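Local coordinates for O-methyltransferase, putative (Bacillus cereus, PDB 3DUW), which probably transfers a methyl group from S-adenosylmethionine to hydroxyl groups of its substrates, as an O-methyltransferase that binds the product S-adenosyl-L-homocysteine, at residues Asn61-Thr67 and Arg85-Glu90; Phe134-Asp140 and Thr161-Asn167. All blocks are in the same frame, centred on the assembly; numbering follows the deposited sequence.

How the interactions relate
Interactions 1 and 2 are two parallel strand pairs side by side in one sheet, with their centres about 10 Å apart. Strands 61-65 and 136-139 are neighbours, so the two contacts meet at the middle of the sheet: Ile65 N lies 2.9 Å from Phe138 O and Ile65 O 2.8 Å from Asp140 N, probable hydrogen bonds that join the two pairs into one continuous sheet. The side chains meet as well, Glu64 OE2 packing 3.4 Å from Phe138 CD2. S-adenosyl-L-homocysteine lies across the carboxyl ends of these strands. Interaction 1 takes its ribose, whereas the ligand amine is shared between the two contacts.

Interaction 1: residues Asn61-Thr67 and Arg85-Glu90; sequences NILEIGT and RVVTLE. With SAH (S-adenosyl-L-homocysteine), chain C.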
ATOM      1  N   ASN A  61       5.127 -18.117  -1.664  1.00 12.76           N
ATOM      2  CA  ASN A  61       6.554 -18.257  -1.374  1.00 12.30           C
ATOM      3  C   ASN A  61       7.166 -16.879  -1.134  1.00 12.17           C
ATOM      4  O   ASN A  61       7.466 -16.141  -2.072  1.00 14.61           O
ATOM      5  CB  ASN A  61       7.246 -18.969  -2.537  1.00 13.61           C
ATOM      6  CG  ASN A  61       8.626 -19.468  -2.175  1.00 14.93           C
ATOM      7  OD1 ASN A  61       8.868 -19.886  -1.045  1.00 17.75           O
ATOM      8  ND2 ASN A  61       9.536 -19.450  -3.142  1.00 17.63           N
ATOM      9  N   ILE A  62       7.357 -16.554   0.138  1.00 10.86           N
ATOM     10  CA  ILE A  62       7.873 -15.257   0.552  1.00 10.59           C
ATOM     11  C   ILE A  62       9.337 -15.251   0.955  1.00  9.51           C
ATOM     12  O   ILE A  62       9.803 -16.147   1.653  1.00 10.55           O
ATOM     13  CB  ILE A  62       7.058 -14.716   1.755  1.00  9.44           C
ATOM     14  CG1 ILE A  62       5.574 -14.641   1.396  1.00 10.77           C
ATOM     15  CG2 ILE A  62       7.586 -13.354   2.177  1.00 10.26           C
ATOM     16  CD1 ILE A  62       4.686 -14.220   2.555  1.00 10.40           C
ATOM     17  N   LEU A  63      10.051 -14.218   0.517  1.00  8.64           N
ATOM     18  CA  LEU A  63      11.454 -14.038   0.860  1.00  8.25           C
ATOM     19  C   LEU A  63      11.567 -12.722   1.617  1.00  7.99           C
ATOM     20  O   LEU A  63      11.126 -11.683   1.125  1.00  8.25           O
ATOM     21  CB  LEU A  63      12.329 -13.972  -0.397  1.00  8.55           C
ATOM     22  CG  LEU A  63      13.787 -13.550  -0.171  1.00  9.25           C
ATOM     23  CD1 LEU A  63      14.503 -14.595   0.678  1.00 12.32           C
ATOM     24  CD2 LEU A  63      14.492 -13.389  -1.511  1.00 11.89           C
ATOM     25  N   GLU A  64      12.127 -12.779   2.819  1.00  7.65           N
ATOM     26  CA  GLU A  64      12.322 -11.583   3.629  1.00  7.38           C
ATOM     27  C   GLU A  64      13.805 -11.416   3.911  1.00  7.65           C
ATOM     28  O   GLU A  64      14.495 -12.386   4.232  1.00  7.79           O
ATOM     29  CB  GLU A  64      11.571 -11.692   4.957  1.00  6.54           C
ATOM     30  CG  GLU A  64      11.865 -10.551   5.916  1.00  7.77           C
ATOM     31  CD  GLU A  64      11.065 -10.666   7.186  1.00  8.35           C
ATOM     32  OE1 GLU A  64      11.317 -11.613   7.965  1.00  7.69           O
ATOM     33  OE2 GLU A  64      10.172  -9.817   7.401  1.00  7.49           O
ATOM     34  N   ILE A  65      14.300 -10.191   3.767  1.00  7.81           N
ATOM     35  CA  ILE A  65      15.699  -9.897   4.036  1.00  7.69           C
ATOM     36  C   ILE A  65      15.713  -8.934   5.222  1.00  7.32           C
ATOM     37  O   ILE A  65      15.318  -7.774   5.100  1.00  8.00           O
ATOM     38  CB  ILE A  65      16.386  -9.249   2.809  1.00  8.10           C
ATOM     39  CG1 ILE A  65      16.141 -10.109   1.561  1.00  9.27           C
ATOM     40  CG2 ILE A  65      17.879  -9.114   3.068  1.00  9.26           C
ATOM     41  CD1 ILE A  65      16.752  -9.549   0.281  1.00 10.89           C
ATOM     42  N   GLY A  66      16.151  -9.440   6.375  1.00  7.92           N
ATOM     43  CA  GLY A  66      16.191  -8.646   7.594  1.00  7.60           C
ATOM     44  C   GLY A  66      15.092  -9.135   8.533  1.00  7.14           C
ATOM     45  O   GLY A  66      13.959  -8.656   8.467  1.00  8.27           O
ATOM     46  N   THR A  67      15.436 -10.057   9.439  1.00  8.24           N
ATOM     47  CA  THR A  67      14.459 -10.648  10.361  1.00  7.19           C
ATOM     48  C   THR A  67      14.302  -9.977  11.739  1.00  7.24           C
ATOM     49  O   THR A  67      13.179  -9.938  12.269  1.00  7.58           O
ATOM     50  CB  THR A  67      14.814 -12.137  10.640  1.00  7.59           C
ATOM     51  OG1 THR A  67      15.256 -12.773   9.429  1.00  8.84           O
ATOM     52  CG2 THR A  67      13.598 -12.857  11.203  1.00  8.93           C
ATOM     53  N   ARG A  85       5.042 -20.597   2.357  1.00 13.82           N
ATOM     54  CA  ARG A  85       6.240 -20.563   3.176  1.00 13.55           C
ATOM     55  C   ARG A  85       6.938 -19.216   3.137  1.00 12.05           C
ATOM     56  O   ARG A  85       6.748 -18.423   2.210  1.00 12.50           O
ATOM     57  CB  ARG A  85       7.220 -21.653   2.730  1.00 17.21           C
ATOM     58  CG  ARG A  85       7.665 -21.553   1.278  1.00 20.59           C
ATOM     59  CD  ARG A  85       8.714 -22.609   0.951  1.00 21.06           C
ATOM     60  NE  ARG A  85       9.152 -22.558  -0.443  1.00 21.80           N
ATOM     61  CZ  ARG A  85      10.082 -23.356  -0.962  1.00 22.20           C
ATOM     62  NH1 ARG A  85      10.674 -24.267  -0.200  1.00 22.69           N
ATOM     63  NH2 ARG A  85      10.419 -23.250  -2.242  1.00 21.30           N
ATOM     64  N   VAL A  86       7.733 -18.968   4.170  1.00 11.62           N
ATOM     65  CA  VAL A  86       8.515 -17.748   4.289  1.00 11.79           C
ATOM     66  C   VAL A  86       9.953 -18.145   4.578  1.00 11.53           C
ATOM     67  O   VAL A  86      10.209 -19.017   5.411  1.00 12.13           O
ATOM     68  CB  VAL A  86       8.055 -16.859   5.470  1.00 10.84           C
ATOM     69  CG1 VAL A  86       8.932 -15.612   5.547  1.00 11.51           C
ATOM     70  CG2 VAL A  86       6.598 -16.477   5.312  1.00 12.33           C
ATOM     71  N   VAL A  87      10.881 -17.524   3.864  1.00 10.45           N
ATOM     72  CA  VAL A  87      12.301 -17.748   4.077  1.00 10.69           C
ATOM     73  C   VAL A  87      12.809 -16.359   4.439  1.00  9.89           C
ATOM     74  O   VAL A  87      12.678 -15.426   3.647  1.00  9.77           O
ATOM     75  CB  VAL A  87      13.015 -18.235   2.802  1.00 12.23           C
ATOM     76  CG1 VAL A  87      14.508 -18.336   3.058  1.00 13.19           C
ATOM     77  CG2 VAL A  87      12.459 -19.586   2.374  1.00 13.67           C
ATOM     78  N   THR A  88      13.358 -16.214   5.640  1.00  8.46           N
ATOM     79  CA  THR A  88      13.852 -14.920   6.082  1.00  8.32           C
ATOM     80  C   THR A  88      15.339 -14.988   6.430  1.00  8.23           C
ATOM     81  O   THR A  88      15.812 -15.968   7.015  1.00  8.90           O
ATOM     82  CB  THR A  88      13.005 -14.399   7.275  1.00  8.20           C
ATOM     83  OG1 THR A  88      13.432 -13.079   7.622  1.00  8.11           O
ATOM     84  CG2 THR A  88      13.117 -15.325   8.478  1.00  8.54           C
ATOM     85  N   LEU A  89      16.065 -13.938   6.056  1.00  8.67           N
ATOM     86  CA  LEU A  89      17.511 -13.866   6.253  1.00  8.07           C
ATOM     87  C   LEU A  89      17.936 -12.898   7.355  1.00  8.60           C
ATOM     88  O   LEU A  89      17.525 -11.734   7.370  1.00  9.55           O
ATOM     89  CB  LEU A  89      18.166 -13.466   4.927  1.00  9.43           C
ATOM     90  CG  LEU A  89      17.620 -14.221   3.709  1.00  9.90           C
ATOM     91  CD1 LEU A  89      18.360 -13.780   2.459  1.00 10.68           C
ATOM     92  CD2 LEU A  89      17.759 -15.721   3.910  1.00 11.02           C
ATOM     93  N   GLU A  90      18.783 -13.382   8.262  1.00  9.22           N
ATOM     94  CA  GLU A  90      19.259 -12.580   9.384  1.00  9.17           C
ATOM     95  C   GLU A  90      20.749 -12.801   9.651  1.00  9.51           C
ATOM     96  O   GLU A  90      21.198 -13.936   9.822  1.00 10.06           O
ATOM     97  CB  GLU A  90      18.438 -12.922  10.630  1.00  8.67           C
ATOM     98  CG  GLU A  90      18.882 -12.225  11.901  1.00  8.63           C
ATOM     99  CD  GLU A  90      18.971 -10.722  11.737  1.00  8.79           C
ATOM    100  OE1 GLU A  90      17.999 -10.122  11.224  1.00  8.45           O
ATOM    101  OE2 GLU A  90      20.007 -10.140  12.127  1.00  8.64           O
TER
HETATM  102  N   SAH C 224      11.833  -6.416   9.135  1.00 11.93           N
HETATM  103  CA  SAH C 224      12.023  -6.723  10.601  1.00 10.12           C
HETATM  104  CB  SAH C 224      13.140  -5.911  11.166  1.00  9.75           C
HETATM  105  CG  SAH C 224      14.518  -6.096  10.576  1.00  8.77           C
HETATM  106  SD  SAH C 224      15.629  -4.775  11.227  1.00  8.66           S
HETATM  107  C   SAH C 224      10.705  -6.323  11.345  1.00  9.76           C
HETATM  108  O   SAH C 224       9.801  -5.786  10.700  1.00  9.82           O
HETATM  109  OXT SAH C 224      10.649  -6.590  12.599  1.00 12.97           O
HETATM  110  C5' SAH C 224      16.992  -4.998  10.157  1.00  9.29           C
HETATM  111  C4' SAH C 224      17.693  -6.423  10.383  1.00  8.72           C
HETATM  112  O4' SAH C 224      18.735  -6.378   9.410  1.00  9.36           O
HETATM  113  C3' SAH C 224      18.433  -6.618  11.699  1.00  8.29           C
HETATM  114  O3' SAH C 224      17.936  -7.742  12.432  1.00  8.39           O
HETATM  115  C2' SAH C 224      19.936  -6.765  11.232  1.00  9.79           C
HETATM  116  O2' SAH C 224      20.709  -7.582  12.098  1.00  8.87           O
HETATM  117  C1' SAH C 224      19.774  -7.314   9.829  1.00  8.67           C
HETATM  118  N9  SAH C 224      20.824  -7.203   9.002  1.00  9.34           N
HETATM  119  C8  SAH C 224      21.773  -6.213   8.812  1.00 10.28           C
HETATM  120  N7  SAH C 224      22.657  -6.463   7.898  1.00  9.37           N
HETATM  121  C5  SAH C 224      22.294  -7.739   7.401  1.00 10.11           C
HETATM  122  C6  SAH C 224      22.885  -8.560   6.373  1.00  9.79           C
HETATM  123  N6  SAH C 224      23.968  -8.207   5.667  1.00 12.54           N
HETATM  124  N1  SAH C 224      22.254  -9.758   6.153  1.00 11.81           N
HETATM  125  C2  SAH C 224      21.149 -10.160   6.848  1.00 10.36           C
HETATM  126  N3  SAH C 224      20.556  -9.405   7.838  1.00 11.06           N
HETATM  127  C4  SAH C 224      21.180  -8.211   8.061  1.00  8.92           C
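Glu90 OE1 is gripped by three groups: Thr67 N makes a weak, bent bond to Glu90 OE1 at 3.1 Å, O3' of SAH donates to the same oxygen at 2.7 Å, and Leu68 N adds a bond from beyond the segment. The other oxygen, Glu90 OE2, takes the O2' of SAH at 2.7 Å, so the carboxylate straddles the ribose diol; a bend at chi2 (53°) turns it back toward the 61-67 segment. An acidic residue closing the second strand and holding the ribose is a hallmark of Rossmann-like methyltransferases, built here on the beta-alpha-beta unit of strand 61-65, helix 71-77 and strand 85-90. Gly66, just past the end of strand 61-65, has a positive phi (108°), and its O accepts the ligand amine. On the face that carries Glu64 and Thr88, Thr88 OG1 donates to the anti lone pair of Glu64 OE1 at 2.6 Å. Ser72 and Thr73 of the helix bind the same carboxylate, and Thr67 OG1 lies 2.6 Å from Thr88 OG1. Backbone bonds such as Glu64 N to Val87 O (2.8 Å) join the strands. At their start Arg85 NE makes a weak bond to Asn61 OD1, whose amide also donates to Pro133 O.

Interaction 2: residues Phe134-Asp140 and Thr161-Asn167; sequences FDFIFID and TVIIGDN. With SAH (S-adenosyl-L-homocysteine), chain C.
Asp140, Asp166 and Asn167 bring three acceptor oxygens together: Asp140 OD1 is 2.9 Å from Asn167 OD1 and 3.4 Å from Asp166 OD2, distances that would be unfavourable on their own. The crowding is probably eased by Lys143, which forms a salt bridge with Asp140 OD1 and a weak bond to Asn167 OD1, while Asp214 takes the Asn167 amide. Asp140 OD2 accepts the amine of SAH, though the modelled separation is doubtfully short. Phe138 CE2 comes within 3.7 Å of SAH N. Asp140 CB packs over one face of the Phe138 ring, off its centre, at a height of 3.5 Å, while Asp166 runs alongside, its CB 3.7 Å from Phe138 CE1 and its carboxylate turned 31° from the ring plane.

Behind this cluster the strands fix the spacing. Ile139 N donates to Ile164 O almost straight, and a water donating to both Ile139 O and Asp166 O adds to the direct bond from Asp166 N to Ile139 O. With CG anti to the backbone N (chi1 -178°), Phe138 brings its CD1 to Ile164 CG2 at an oblique crossing, 3.7 Å between Phe138 CD1 and Ile164 CG2. Phe136 rests its CE2 and CZ against CG1 of Val162 and CG1 of Ile164, beneath helix 44-57. On the other face Ile139 CD1 touches Ile163 CG2, under helix 146-155. Further back, Thr161 OG1 lies 2.7 Å from Phe134 O. The pair, joined through helix 146-155, is a beta-alpha-beta unit of the Rossmann-like sheet, and two aspartates and an asparagine at its strand ends recall the divalent-metal site of cation-dependent O-methyltransferases.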
ATOM      1  N   PHE A 134      10.254 -16.714  -5.725  1.00 13.70           N
ATOM      2  CA  PHE A 134       9.514 -16.059  -4.654  1.00 12.39           C
ATOM      3  C   PHE A 134       8.486 -15.103  -5.250  1.00 11.43           C
ATOM      4  O   PHE A 134       8.807 -14.318  -6.148  1.00 12.30           O
ATOM      5  CB  PHE A 134      10.485 -15.310  -3.744  1.00 12.31           C
ATOM      6  CG  PHE A 134      11.411 -16.215  -2.987  1.00 12.76           C
ATOM      7  CD1 PHE A 134      10.947 -16.953  -1.903  1.00 13.63           C
ATOM      8  CD2 PHE A 134      12.738 -16.361  -3.379  1.00 13.15           C
ATOM      9  CE1 PHE A 134      11.791 -17.828  -1.219  1.00 13.75           C
ATOM     10  CE2 PHE A 134      13.592 -17.231  -2.703  1.00 15.40           C
ATOM     11  CZ  PHE A 134      13.117 -17.966  -1.621  1.00 15.35           C
ATOM     12  N   ASP A 135       7.254 -15.183  -4.752  1.00 12.02           N
ATOM     13  CA  ASP A 135       6.162 -14.345  -5.241  1.00 12.65           C
ATOM     14  C   ASP A 135       6.060 -13.005  -4.518  1.00 11.34           C
ATOM     15  O   ASP A 135       5.421 -12.083  -5.017  1.00 11.24           O
ATOM     16  CB  ASP A 135       4.810 -15.058  -5.082  1.00 16.72           C
ATOM     17  CG  ASP A 135       4.885 -16.544  -5.356  1.00 19.81           C
ATOM     18  OD1 ASP A 135       5.376 -16.931  -6.434  1.00 22.12           O
ATOM     19  OD2 ASP A 135       4.439 -17.325  -4.487  1.00 21.14           O
ATOM     20  N   PHE A 136       6.679 -12.906  -3.346  1.00  9.66           N
ATOM     21  CA  PHE A 136       6.622 -11.685  -2.546  1.00  9.47           C
ATOM     22  C   PHE A 136       7.965 -11.547  -1.837  1.00  8.86           C
ATOM     23  O   PHE A 136       8.414 -12.472  -1.162  1.00  8.70           O
ATOM     24  CB  PHE A 136       5.474 -11.809  -1.540  1.00  9.49           C
ATOM     25  CG  PHE A 136       5.122 -10.531  -0.837  1.00  9.09           C
ATOM     26  CD1 PHE A 136       5.932 -10.026   0.176  1.00  9.18           C
ATOM     27  CD2 PHE A 136       3.962  -9.844  -1.170  1.00  8.63           C
ATOM     28  CE1 PHE A 136       5.586  -8.854   0.848  1.00  9.94           C
ATOM     29  CE2 PHE A 136       3.609  -8.672  -0.504  1.00  9.99           C
ATOM     30  CZ  PHE A 136       4.424  -8.178   0.508  1.00 10.74           C
ATOM     31  N   ILE A 137       8.605 -10.391  -1.989  1.00  8.65           N
ATOM     32  CA  ILE A 137       9.914 -10.157  -1.388  1.00  8.27           C
ATOM     33  C   ILE A 137       9.927  -8.861  -0.578  1.00  7.90           C
ATOM     34  O   ILE A 137       9.589  -7.790  -1.093  1.00  7.95           O
ATOM     35  CB  ILE A 137      10.998 -10.100  -2.490  1.00  8.35           C
ATOM     36  CG1 ILE A 137      10.935 -11.382  -3.332  1.00  9.86           C
ATOM     37  CG2 ILE A 137      12.377  -9.928  -1.873  1.00  9.47           C
ATOM     38  CD1 ILE A 137      11.847 -11.382  -4.534  1.00 11.77           C
ATOM     39  N   PHE A 138      10.312  -8.971   0.691  1.00  6.85           N
ATOM     40  CA  PHE A 138      10.366  -7.824   1.593  1.00  6.93           C
ATOM     41  C   PHE A 138      11.823  -7.529   1.917  1.00  6.46           C
ATOM     42  O   PHE A 138      12.504  -8.344   2.540  1.00  7.54           O
ATOM     43  CB  PHE A 138       9.579  -8.133   2.876  1.00  6.89           C
ATOM     44  CG  PHE A 138       9.523  -6.990   3.860  1.00  6.45           C
ATOM     45  CD1 PHE A 138       9.259  -5.692   3.431  1.00  6.59           C
ATOM     46  CD2 PHE A 138       9.702  -7.217   5.221  1.00  7.14           C
ATOM     47  CE1 PHE A 138       9.176  -4.637   4.348  1.00  6.65           C
ATOM     48  CE2 PHE A 138       9.620  -6.172   6.140  1.00  6.45           C
ATOM     49  CZ  PHE A 138       9.356  -4.879   5.701  1.00  6.96           C
ATOM     50  N   ILE A 139      12.300  -6.375   1.464  1.00  7.00           N
ATOM     51  CA  ILE A 139      13.681  -5.962   1.691  1.00  7.15           C
ATOM     52  C   ILE A 139      13.694  -5.007   2.875  1.00  7.78           C
ATOM     53  O   ILE A 139      13.239  -3.864   2.772  1.00  6.86           O
ATOM     54  CB  ILE A 139      14.257  -5.281   0.437  1.00  7.83           C
ATOM     55  CG1 ILE A 139      14.105  -6.217  -0.766  1.00  8.04           C
ATOM     56  CG2 ILE A 139      15.719  -4.938   0.660  1.00  7.59           C
ATOM     57  CD1 ILE A 139      14.579  -5.633  -2.083  1.00  8.86           C
ATOM     58  N   ASP A 140      14.226  -5.480   3.998  1.00  7.36           N
ATOM     59  CA  ASP A 140      14.239  -4.692   5.223  1.00  6.84           C
ATOM     60  C   ASP A 140      15.439  -5.004   6.116  1.00  6.75           C
ATOM     61  O   ASP A 140      15.284  -5.252   7.313  1.00  6.97           O
ATOM     62  CB  ASP A 140      12.932  -4.955   5.982  1.00  7.21           C
ATOM     63  CG  ASP A 140      12.686  -3.971   7.102  1.00  7.24           C
ATOM     64  OD1 ASP A 140      13.125  -2.811   6.992  1.00  7.60           O
ATOM     65  OD2 ASP A 140      12.026  -4.356   8.089  1.00  7.42           O
ATOM     66  N   THR A 161       5.836 -11.017  -9.354  1.00 10.84           N
ATOM     67  CA  THR A 161       6.397 -10.910  -8.009  1.00  9.72           C
ATOM     68  C   THR A 161       6.279  -9.488  -7.474  1.00  9.56           C
ATOM     69  O   THR A 161       6.508  -8.517  -8.197  1.00  9.85           O
ATOM     70  CB  THR A 161       7.890 -11.318  -7.986  1.00  9.55           C
ATOM     71  OG1 THR A 161       7.996 -12.737  -8.153  1.00 11.77           O
ATOM     72  CG2 THR A 161       8.547 -10.918  -6.670  1.00  9.62           C
ATOM     73  N   VAL A 162       5.907  -9.380  -6.204  1.00  9.72           N
ATOM     74  CA  VAL A 162       5.785  -8.088  -5.545  1.00  9.63           C
ATOM     75  C   VAL A 162       7.023  -7.881  -4.678  1.00  8.65           C
ATOM     76  O   VAL A 162       7.451  -8.795  -3.973  1.00  8.75           O
ATOM     77  CB  VAL A 162       4.537  -8.035  -4.637  1.00 10.40           C
ATOM     78  CG1 VAL A 162       4.536  -6.745  -3.815  1.00 10.56           C
ATOM     79  CG2 VAL A 162       3.278  -8.125  -5.482  1.00 13.19           C
ATOM     80  N   ILE A 163       7.605  -6.690  -4.753  1.00  8.23           N
ATOM     81  CA  ILE A 163       8.776  -6.357  -3.952  1.00  8.86           C
ATOM     82  C   ILE A 163       8.458  -5.119  -3.125  1.00  7.92           C
ATOM     83  O   ILE A 163       8.030  -4.097  -3.667  1.00  9.26           O
ATOM     84  CB  ILE A 163      10.008  -6.041  -4.834  1.00  8.51           C
ATOM     85  CG1 ILE A 163      10.378  -7.261  -5.682  1.00  9.00           C
ATOM     86  CG2 ILE A 163      11.186  -5.627  -3.955  1.00 10.58           C
ATOM     87  CD1 ILE A 163      11.445  -6.986  -6.731  1.00 10.41           C
ATOM     88  N   ILE A 164       8.636  -5.221  -1.813  1.00  7.80           N
ATOM     89  CA  ILE A 164       8.410  -4.089  -0.926  1.00  7.38           C
ATOM     90  C   ILE A 164       9.752  -3.742  -0.308  1.00  6.79           C
ATOM     91  O   ILE A 164      10.428  -4.618   0.239  1.00  7.22           O
ATOM     92  CB  ILE A 164       7.445  -4.428   0.230  1.00  6.97           C
ATOM     93  CG1 ILE A 164       6.039  -4.697  -0.311  1.00  7.58           C
ATOM     94  CG2 ILE A 164       7.425  -3.278   1.238  1.00  7.28           C
ATOM     95  CD1 ILE A 164       5.363  -3.479  -0.912  1.00 11.20           C
ATOM     96  N   GLY A 165      10.146  -2.476  -0.424  1.00  6.21           N
ATOM     97  CA  GLY A 165      11.391  -2.017   0.169  1.00  6.33           C
ATOM     98  C   GLY A 165      11.023  -1.019   1.250  1.00  7.18           C
ATOM     99  O   GLY A 165      10.454   0.030   0.954  1.00  7.25           O
ATOM    100  N   ASP A 166      11.331  -1.337   2.501  1.00  5.82           N
ATOM    101  CA  ASP A 166      11.001  -0.461   3.619  1.00  6.57           C
ATOM    102  C   ASP A 166      12.090   0.573   3.889  1.00  6.66           C
ATOM    103  O   ASP A 166      13.242   0.412   3.465  1.00  7.71           O
ATOM    104  CB  ASP A 166      10.786  -1.318   4.875  1.00  6.60           C
ATOM    105  CG  ASP A 166      10.098  -0.563   6.009  1.00  6.51           C
ATOM    106  OD1 ASP A 166       9.324   0.378   5.728  1.00  7.14           O
ATOM    107  OD2 ASP A 166      10.309  -0.941   7.186  1.00  7.50           O
ATOM    108  N   ASN A 167      11.701   1.640   4.585  1.00  6.85           N
ATOM    109  CA  ASN A 167      12.615   2.694   5.004  1.00  7.18           C
ATOM    110  C   ASN A 167      13.384   3.347   3.863  1.00  6.74           C
ATOM    111  O   ASN A 167      14.612   3.478   3.920  1.00  7.50           O
ATOM    112  CB  ASN A 167      13.589   2.116   6.037  1.00  8.22           C
ATOM    113  CG  ASN A 167      12.878   1.300   7.104  1.00  8.80           C
ATOM    114  OD1 ASN A 167      13.102   0.095   7.234  1.00  8.79           O
ATOM    115  ND2 ASN A 167      12.006   1.952   7.865  1.00  9.47           N
TER
HETATM  116  N   SAH C 224      11.833  -6.416   9.135  1.00 11.93           N
HETATM  117  CA  SAH C 224      12.023  -6.723  10.601  1.00 10.12           C
HETATM  118  CB  SAH C 224      13.140  -5.911  11.166  1.00  9.75           C
HETATM  119  CG  SAH C 224      14.518  -6.096  10.576  1.00  8.77           C
HETATM  120  SD  SAH C 224      15.629  -4.775  11.227  1.00  8.66           S
HETATM  121  C   SAH C 224      10.705  -6.323  11.345  1.00  9.76           C
HETATM  122  O   SAH C 224       9.801  -5.786  10.700  1.00  9.82           O
HETATM  123  OXT SAH C 224      10.649  -6.590  12.599  1.00 12.97           O
HETATM  124  C5' SAH C 224      16.992  -4.998  10.157  1.00  9.29           C
HETATM  125  C4' SAH C 224      17.693  -6.423  10.383  1.00  8.72           C
HETATM  126  O4' SAH C 224      18.735  -6.378   9.410  1.00  9.36           O
HETATM  127  C3' SAH C 224      18.433  -6.618  11.699  1.00  8.29           C
HETATM  128  O3' SAH C 224      17.936  -7.742  12.432  1.00  8.39           O
HETATM  129  C2' SAH C 224      19.936  -6.765  11.232  1.00  9.79           C
HETATM  130  O2' SAH C 224      20.709  -7.582  12.098  1.00  8.87           O
HETATM  131  C1' SAH C 224      19.774  -7.314   9.829  1.00  8.67           C
HETATM  132  N9  SAH C 224      20.824  -7.203   9.002  1.00  9.34           N
HETATM  133  C8  SAH C 224      21.773  -6.213   8.812  1.00 10.28           C
HETATM  134  N7  SAH C 224      22.657  -6.463   7.898  1.00  9.37           N
HETATM  135  C5  SAH C 224      22.294  -7.739   7.401  1.00 10.11           C
HETATM  136  C6  SAH C 224      22.885  -8.560   6.373  1.00  9.79           C
HETATM  137  N6  SAH C 224      23.968  -8.207   5.667  1.00 12.54           N
HETATM  138  N1  SAH C 224      22.254  -9.758   6.153  1.00 11.81           N
HETATM  139  C2  SAH C 224      21.149 -10.160   6.848  1.00 10.36           C
HETATM  140  N3  SAH C 224      20.556  -9.405   7.838  1.00 11.06           N
HETATM  141  C4  SAH C 224      21.180  -8.211   8.061  1.00  8.92           C
HETATM  142  O   HOH W   1      14.359  -1.419   1.789  1.00  9.58           O